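PDB 4GVO: Lmo2349 protein from Listeria monocytogenes, which probably binds L-cystine outside the cell membrane and hands it to an ABC importer, as a family 3 extracellular solute-binding protein. Local coordinates for residues A[29-34]-A[51-56]; A[108-111]-A[115-118]; A[215-220]-A[224-229]. All coordinates share one frame; numbering follows the deposited sequence.

Contact 1: A[29-34]-A[51-56]; sequences GKLTGY and FKFKTM
With chi1 at -175°, Leu31 swings its CG opposite its own backbone N and sends the isobutyl group out toward strand 49-55; Phe53 meets it with a chi1 of -63°, which sets the ring on the side of its backbone N. The two side chains pass at a slant, and one methyl does most of the work. Leu31 CD2 sits 3.7 Å from Phe53 CG and 3.8 Å from Phe53 CB, at the root of the ring. It makes an off-centre CH-pi contact, 4.2 Å from the ring centroid and 29° off the ring normal. Leu31 and Thr55 instead reach toward each other, tip to tip: Thr55 CG2 lies 3.8 Å from Leu31 CD2 and 4.0 Å from Leu31 CD1, so a methyl faces the fork of the leucine.

The example shows how a small apolar patch can join two strands of different sheets with their backbones well apart, Leu31 CA and Phe53 CA being 8.9 Å from each other. Strand 31-32 belongs to a small antiparallel sheet, strand 49-55 runs parallel to strand 9-15 in the large mixed sheet, and Val36 of helix 34-44 packs against both Leu31 and Phe53.

Contact 2: A[108-111]-A[115-118]; sequences NSIN and DLAG
The carboxylate of Asp115 is the flat group turned to Asn111 and Ser109. One oxygen, OD2, accepts the backbone N-H of Asn111 on its anti lone pair, the one directed away from OD1, at 2.8 Å between Asn111 N and Asp115 OD2 and with a fairly straight N-H...O angle of 159°. Off one face of the carboxylate stands the carbonyl of Ser109, whose O is 4.0 Å from Asp115 CG and 3.7 Å from Asp115 CB. A chi1 of -55° holds the carboxylate on the backbone N side of Asp115, from where it reaches across to the other segment. The same OD2 also takes a weak hydrogen bond from Ser112 N, so two successive amides converge on one oxygen.

A water adds a second link, this one between backbones, donating to Ser109 O at 2.8 Å and to Asp115 O at 2.7 Å. Alongside the polar links, Ile110 and Leu116 cross at about a right angle, with Leu116 CD2 4.0 Å from Ile110 CD1 and 4.1 Å from Ile110 CG2. Both side chains are buried and continue onto Leu101 of strand 95-104.

A short loop closed by its own aspartate is the principle here. Asp115 opens an Asp-Leu-Ala-Gly-Lys sequence that matches the Asp-Leu-x-Gly-Lys pattern common in extracellular solute-binding proteins, where it leads into a strand of the second lobe; here Gly118, at positive phi, precedes strand 120-123.

Contact 3: A[215-220]-A[224-229]; sequences EALQSI and GTLKKL
Leu217 brings its CD1 to 4.2 Å from Leu226 CD1, a loose meeting of methyls between the two helices. Its side chain sets out across the line to the partner helix and only its end comes nearer, touching Val92 of a loop as well.

One turn further on, Ile220 carries most of the contact. Its carbonyl O accepts the backbone N-H of Leu226 at 3.1 Å, with an N-H...O angle of 151° and the donor standing above the carbonyl plane rather than on a lone pair; Thr225 N is also near, 3.0 Å from Ile220 O. The bond spans a tight corner, where the short axes are inclined at 76°. Gly224 is the N-cap of helix 225-234; its phi of 86° would press a CB against the carbonyl O of Asp223. The sequence Asp-Gly-Thr-Leu at this corner, beginning with Asp223, is familiar from the C-terminal part of family 3 solute-binding proteins.

The branched side chain of Ile220 fills the inside of the corner. Its CG2, opposite the backbone N, lies 3.7 Å from Leu226 N, 3.8 Å from Thr225 CB and 4.0 Å from Leu226 CB, wedged against the first turn of the second helix. Thr225 crosses it obliquely, its CG2 methyl turned to Ile220 CG2 at 3.9 Å, while its OG1 is hydrogen-bonded to Asp223 OD1. Arg45, in a loop, touches the side chains of both Ile220 and Thr225. Helix 34-44 covers the corner: Ile220 packs on Glu41 and Ile42, and Leu226 on Tyr34 and Leu38.

Contacts 1 and 3 are neighbours, their centres 19 Å apart, and they touch through Tyr34, whose OH lies 3.5 Å from Leu226 CD1. Helix 34-44 packs against both. A sodium ion, bound at Asp43, Leu46 and Tyr49, lies about 11 Å from the side chains of both Phe53 and Ile220. Neither Leu31 nor Phe53 lines the ligand pocket: the side chain of Leu31 is about 14 Å from the bound S-oxy cysteine, though Tyr34 of segment 29-34 packs on the pocket residue Gln76. Contact 2 stands apart, on the opposite side of the chain's centre, with centres 38 Å from contact 1 and 40 Å from contact 3.

Contact 1: A[29-34]-A[51-56]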
loop_
_atom_site.group_PDB
_atom_site.type_symbol
_atom_site.label_atom_id
_atom_site.label_comp_id
_atom_site.label_asym_id
_atom_site.label_seq_id
_atom_site.Cartn_x
_atom_site.Cartn_y
_atom_site.Cartn_z
ATOM N N GLY A 29 9.922 19.669 -1.822
ATOM C CA GLY A 29 8.634 19.568 -2.498
ATOM C C GLY A 29 8.685 18.662 -3.700
ATOM O O GLY A 29 7.907 18.808 -4.665
ATOM N N LYS A 30 9.624 17.727 -3.650
ATOM C CA LYS A 30 9.836 16.790 -4.738
ATOM C C LYS A 30 9.158 15.458 -4.365
ATOM O O LYS A 30 9.317 14.963 -3.246
ATOM C CB LYS A 30 11.317 16.547 -4.952
ATOM C CG LYS A 30 11.623 15.539 -6.050
ATOM C CD LYS A 30 13.109 15.145 -6.097
ATOM C CE LYS A 30 13.374 13.853 -5.321
ATOM N NZ LYS A 30 14.541 13.062 -5.809
ATOM N N LEU A 31 8.369 14.947 -5.299
ATOM C CA LEU A 31 7.675 13.687 -5.086
ATOM C C LEU A 31 8.698 12.533 -5.170
ATOM O O LEU A 31 9.472 12.443 -6.119
ATOM C CB LEU A 31 6.562 13.517 -6.111
ATOM C CG LEU A 31 5.662 12.333 -5.984
ATOM C CD1 LEU A 31 4.742 12.430 -4.764
ATOM C CD2 LEU A 31 4.842 12.133 -7.235
ATOM N N THR A 32 8.689 11.674 -4.158
ATOM C CA THR A 32 9.665 10.591 -4.122
ATOM C C THR A 32 9.125 9.430 -3.276
ATOM O O THR A 32 7.948 9.396 -2.981
ATOM C CB THR A 32 11.041 11.134 -3.643
ATOM O OG1 THR A 32 12.051 10.156 -3.855
ATOM C CG2 THR A 32 11.014 11.596 -2.151
ATOM N N GLY A 33 9.984 8.462 -2.925
ATOM C CA GLY A 33 9.623 7.234 -2.261
ATOM C C GLY A 33 9.712 6.047 -3.202
ATOM O O GLY A 33 9.825 6.211 -4.410
ATOM N N TYR A 34 9.630 4.845 -2.631
ATOM C CA TYR A 34 9.825 3.603 -3.379
ATOM C C TYR A 34 9.004 3.533 -4.671
ATOM O O TYR A 34 9.522 3.258 -5.714
ATOM C CB TYR A 34 9.414 2.447 -2.457
ATOM C CG TYR A 34 9.695 1.059 -2.981
ATOM C CD1 TYR A 34 10.972 0.653 -3.367
ATOM C CD2 TYR A 34 8.682 0.138 -3.082
ATOM C CE1 TYR A 34 11.183 -0.615 -3.829
ATOM C CE2 TYR A 34 8.913 -1.173 -3.521
ATOM C CZ TYR A 34 10.159 -1.540 -3.905
ATOM O OH TYR A 34 10.457 -2.821 -4.370
ATOM N N PHE A 51 6.399 8.996 -18.466
ATOM C CA PHE A 51 5.515 8.830 -17.311
ATOM C C PHE A 51 5.479 10.135 -16.550
ATOM O O PHE A 51 6.519 10.727 -16.237
ATOM C CB PHE A 51 6.003 7.702 -16.403
ATOM C CG PHE A 51 5.827 6.320 -16.978
ATOM C CD1 PHE A 51 6.617 5.853 -18.020
ATOM C CD2 PHE A 51 4.872 5.430 -16.459
ATOM C CE1 PHE A 51 6.452 4.583 -18.548
ATOM C CE2 PHE A 51 4.738 4.153 -16.995
ATOM C CZ PHE A 51 5.557 3.729 -18.015
ATOM N N LYS A 52 4.284 10.565 -16.223
ATOM C CA LYS A 52 4.103 11.698 -15.368
ATOM C C LYS A 52 3.145 11.340 -14.242
ATOM O O LYS A 52 2.326 10.466 -14.404
ATOM C CB LYS A 52 3.554 12.860 -16.135
ATOM C CG LYS A 52 2.216 12.652 -16.711
ATOM C CD LYS A 52 1.771 13.867 -17.519
ATOM C CE LYS A 52 1.602 15.119 -16.664
ATOM N NZ LYS A 52 1.105 16.257 -17.472
ATOM N N PHE A 53 3.241 12.049 -13.126
ATOM C CA PHE A 53 2.425 11.741 -11.981
ATOM C C PHE A 53 1.243 12.698 -11.846
ATOM O O PHE A 53 1.311 13.876 -12.200
ATOM C CB PHE A 53 3.279 11.775 -10.703
ATOM C CG PHE A 53 4.361 10.739 -10.682
ATOM C CD1 PHE A 53 4.084 9.421 -10.332
ATOM C CD2 PHE A 53 5.653 11.062 -11.076
ATOM C CE1 PHE A 53 5.090 8.487 -10.316
ATOM C CE2 PHE A 53 6.649 10.109 -11.093
ATOM C CZ PHE A 53 6.361 8.823 -10.702
ATOM N N LYS A 54 0.182 12.142 -11.259
ATOM C CA LYS A 54 -0.986 12.882 -10.813
ATOM C C LYS A 54 -1.254 12.440 -9.379
ATOM O O LYS A 54 -1.635 11.297 -9.137
ATOM C CB LYS A 54 -2.202 12.609 -11.700
ATOM C CG LYS A 54 -3.421 13.443 -11.338
ATOM C CD LYS A 54 -4.680 13.037 -12.093
ATOM C CE LYS A 54 -4.715 13.490 -13.535
ATOM N NZ LYS A 54 -5.079 14.935 -13.690
ATOM N N THR A 55 -0.998 13.344 -8.424
ATOM C CA THR A 55 -1.159 13.027 -7.019
ATOM C C THR A 55 -2.576 13.319 -6.568
ATOM O O THR A 55 -3.223 14.225 -7.057
ATOM C CB THR A 55 -0.138 13.760 -6.152
ATOM O OG1 THR A 55 -0.289 15.170 -6.329
ATOM C CG2 THR A 55 1.270 13.317 -6.515
ATOM N N MET A 56 -3.039 12.489 -5.649
ATOM C CA MET A 56 -4.416 12.559 -5.140
ATOM C C MET A 56 -4.481 11.829 -3.820
ATOM O O MET A 56 -3.531 11.136 -3.434
ATOM C CB MET A 56 -5.447 12.051 -6.168
ATOM C CG MET A 56 -5.276 10.597 -6.466
ATOM S SD MET A 56 -6.274 10.093 -7.848
ATOM C CE MET A 56 -5.413 10.899 -9.222
#

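Contact 2: A[108-111]-A[115-118]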
loop_
_atom_site.group_PDB
_atom_site.type_symbol
_atom_site.label_atom_id
_atom_site.label_comp_id
_atom_site.label_asym_id
_atom_site.label_seq_id
_atom_site.Cartn_x
_atom_site.Cartn_y
_atom_site.Cartn_z
ATOM N N ASN A 108 -1.670 -6.195 24.934
ATOM C CA ASN A 108 -1.600 -7.628 24.728
ATOM C C ASN A 108 -2.958 -8.314 24.776
ATOM O O ASN A 108 -3.051 -9.543 24.885
ATOM C CB ASN A 108 -0.648 -8.215 25.747
ATOM C CG ASN A 108 0.766 -7.691 25.533
ATOM O OD1 ASN A 108 1.326 -7.912 24.464
ATOM N ND2 ASN A 108 1.336 -7.001 26.528
ATOM N N SER A 109 -4.014 -7.514 24.657
ATOM C CA SER A 109 -5.361 -8.065 24.778
ATOM C C SER A 109 -5.910 -8.700 23.511
ATOM O O SER A 109 -6.909 -9.428 23.541
ATOM C CB SER A 109 -6.315 -7.016 25.305
ATOM O OG SER A 109 -6.627 -6.010 24.352
ATOM N N ILE A 110 -5.222 -8.463 22.394
ATOM C CA ILE A 110 -5.696 -8.928 21.073
ATOM C C ILE A 110 -4.614 -9.793 20.382
ATOM O O ILE A 110 -3.467 -9.382 20.255
ATOM C CB ILE A 110 -5.992 -7.696 20.173
ATOM C CG1 ILE A 110 -7.140 -6.898 20.718
ATOM C CG2 ILE A 110 -6.254 -8.107 18.738
ATOM C CD1 ILE A 110 -7.247 -5.449 20.250
ATOM N N ASN A 111 -5.015 -10.987 19.980
ATOM C CA ASN A 111 -4.223 -11.833 19.125
ATOM C C ASN A 111 -5.082 -12.258 17.952
ATOM O O ASN A 111 -4.830 -11.827 16.849
ATOM C CB ASN A 111 -3.596 -13.000 19.911
ATOM C CG ASN A 111 -2.599 -13.750 19.053
ATOM O OD1 ASN A 111 -2.984 -14.359 18.091
ATOM N ND2 ASN A 111 -1.311 -13.510 19.284
ATOM N N ASP A 115 -10.705 -11.732 19.308
ATOM C CA ASP A 115 -10.452 -10.856 20.432
ATOM C C ASP A 115 -10.891 -9.422 20.185
ATOM O O ASP A 115 -10.793 -8.592 21.082
ATOM C CB ASP A 115 -8.981 -10.881 20.838
ATOM C CG ASP A 115 -8.420 -12.283 21.135
ATOM O OD1 ASP A 115 -9.168 -13.220 21.488
ATOM O OD2 ASP A 115 -7.160 -12.447 21.000
ATOM N N LEU A 116 -11.351 -9.111 18.982
ATOM C CA LEU A 116 -11.910 -7.815 18.679
ATOM C C LEU A 116 -13.364 -7.645 19.066
ATOM O O LEU A 116 -13.885 -6.557 18.909
ATOM C CB LEU A 116 -11.789 -7.527 17.163
ATOM C CG LEU A 116 -10.363 -7.527 16.601
ATOM C CD1 LEU A 116 -10.453 -7.410 15.076
ATOM C CD2 LEU A 116 -9.591 -6.359 17.174
ATOM N N ALA A 117 -14.002 -8.673 19.626
ATOM C CA ALA A 117 -15.401 -8.561 19.961
ATOM C C ALA A 117 -15.635 -7.354 20.864
ATOM O O ALA A 117 -14.951 -7.197 21.905
ATOM C CB ALA A 117 -15.888 -9.834 20.628
ATOM N N GLY A 118 -16.579 -6.488 20.477
ATOM C CA GLY A 118 -16.915 -5.288 21.251
ATOM C C GLY A 118 -15.945 -4.127 21.141
ATOM O O GLY A 118 -16.096 -3.160 21.850
HETATM O O HOH W 1 -9.408 -8.195 23.421
#

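Contact 3: A[215-220]-A[224-229]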
loop_
_atom_site.group_PDB
_atom_site.type_symbol
_atom_site.label_atom_id
_atom_site.label_comp_id
_atom_site.label_asym_id
_atom_site.label_seq_id
_atom_site.Cartn_x
_atom_site.Cartn_y
_atom_site.Cartn_z
ATOM N N GLU A 215 8.256 -5.808 -18.738
ATOM C CA GLU A 215 9.589 -5.924 -19.334
ATOM C C GLU A 215 10.585 -5.038 -18.587
ATOM O O GLU A 215 11.670 -5.463 -18.196
ATOM C CB GLU A 215 9.525 -5.570 -20.826
ATOM C CG GLU A 215 8.835 -6.616 -21.657
ATOM C CD GLU A 215 8.438 -6.172 -23.070
ATOM O OE1 GLU A 215 8.628 -4.991 -23.449
ATOM O OE2 GLU A 215 7.901 -7.014 -23.824
ATOM N N ALA A 216 10.178 -3.807 -18.342
ATOM C CA ALA A 216 11.046 -2.893 -17.631
ATOM C C ALA A 216 11.320 -3.367 -16.191
ATOM O O ALA A 216 12.463 -3.359 -15.714
ATOM C CB ALA A 216 10.442 -1.494 -17.630
ATOM N N LEU A 217 10.257 -3.748 -15.478
ATOM C CA LEU A 217 10.409 -4.184 -14.110
ATOM C C LEU A 217 11.287 -5.449 -14.068
ATOM O O LEU A 217 12.100 -5.582 -13.160
ATOM C CB LEU A 217 9.035 -4.460 -13.474
ATOM C CG LEU A 217 9.001 -4.702 -11.950
ATOM C CD1 LEU A 217 9.886 -3.811 -11.105
ATOM C CD2 LEU A 217 7.530 -4.649 -11.486
ATOM N N GLN A 218 11.117 -6.388 -14.998
ATOM C CA GLN A 218 11.956 -7.578 -14.971
ATOM C C GLN A 218 13.426 -7.208 -15.145
ATOM O O GLN A 218 14.284 -7.786 -14.515
ATOM C CB GLN A 218 11.543 -8.552 -16.075
ATOM C CG GLN A 218 12.217 -9.905 -15.926
ATOM C CD GLN A 218 11.783 -10.578 -14.624
ATOM O OE1 GLN A 218 10.589 -10.786 -14.400
ATOM N NE2 GLN A 218 12.734 -10.909 -13.766
ATOM N N SER A 219 13.722 -6.242 -16.013
ATOM C CA SER A 219 15.125 -5.820 -16.168
ATOM C C SER A 219 15.670 -5.135 -14.916
ATOM O O SER A 219 16.848 -5.263 -14.595
ATOM C CB SER A 219 15.311 -4.937 -17.406
ATOM O OG SER A 219 14.758 -3.659 -17.261
ATOM N N ILE A 220 14.818 -4.425 -14.190
ATOM C CA ILE A 220 15.157 -3.820 -12.912
ATOM C C ILE A 220 15.442 -4.870 -11.841
ATOM O O ILE A 220 16.337 -4.701 -11.014
ATOM C CB ILE A 220 14.036 -2.838 -12.521
ATOM C CG1 ILE A 220 14.053 -1.629 -13.479
ATOM C CG2 ILE A 220 14.112 -2.370 -11.066
ATOM C CD1 ILE A 220 12.761 -0.817 -13.477
ATOM N N GLY A 224 19.704 -6.078 -10.404
ATOM C CA GLY A 224 19.903 -5.792 -9.009
ATOM C C GLY A 224 19.360 -4.457 -8.553
ATOM O O GLY A 224 19.476 -4.120 -7.387
ATOM N N THR A 225 18.714 -3.733 -9.450
ATOM C CA THR A 225 18.183 -2.396 -9.109
ATOM C C THR A 225 17.034 -2.506 -8.099
ATOM O O THR A 225 16.942 -1.682 -7.187
ATOM C CB THR A 225 17.775 -1.622 -10.383
ATOM O OG1 THR A 225 18.959 -1.481 -11.179
ATOM C CG2 THR A 225 17.207 -0.224 -10.035
ATOM N N LEU A 226 16.154 -3.495 -8.211
ATOM C CA LEU A 226 15.060 -3.573 -7.250
ATOM C C LEU A 226 15.569 -3.870 -5.867
ATOM O O LEU A 226 15.026 -3.352 -4.889
ATOM C CB LEU A 226 13.978 -4.561 -7.664
ATOM C CG LEU A 226 12.606 -4.326 -6.996
ATOM C CD1 LEU A 226 11.964 -3.056 -7.534
ATOM C CD2 LEU A 226 11.696 -5.523 -7.227
ATOM N N LYS A 227 16.594 -4.721 -5.777
ATOM C CA LYS A 227 17.232 -4.953 -4.471
ATOM C C LYS A 227 17.725 -3.655 -3.818
ATOM O O LYS A 227 17.474 -3.385 -2.641
ATOM C CB LYS A 227 18.368 -5.963 -4.599
ATOM C CG LYS A 227 19.190 -6.149 -3.340
ATOM C CD LYS A 227 18.374 -6.813 -2.269
ATOM C CE LYS A 227 19.068 -6.834 -0.860
ATOM N NZ LYS A 227 19.264 -5.481 -0.249
ATOM N N LYS A 228 18.410 -2.849 -4.600
ATOM C CA LYS A 228 18.937 -1.579 -4.109
ATOM C C LYS A 228 17.818 -0.581 -3.716
ATOM O O LYS A 228 17.875 0.065 -2.669
ATOM C CB LYS A 228 19.897 -0.958 -5.128
ATOM C CG LYS A 228 21.228 -1.707 -5.260
ATOM C CD LYS A 228 22.083 -1.195 -6.412
ATOM C CE LYS A 228 23.455 -1.844 -6.423
ATOM N NZ LYS A 228 24.397 -1.149 -5.485
ATOM N N LEU A 229 16.799 -0.491 -4.553
ATOM C CA LEU A 229 15.689 0.442 -4.310
ATOM C C LEU A 229 14.935 0.027 -3.057
ATOM O O LEU A 229 14.588 0.855 -2.236
ATOM C CB LEU A 229 14.684 0.487 -5.473
ATOM C CG LEU A 229 14.962 1.340 -6.704
ATOM C CD1 LEU A 229 13.970 1.021 -7.801
ATOM C CD2 LEU A 229 14.950 2.810 -6.302
#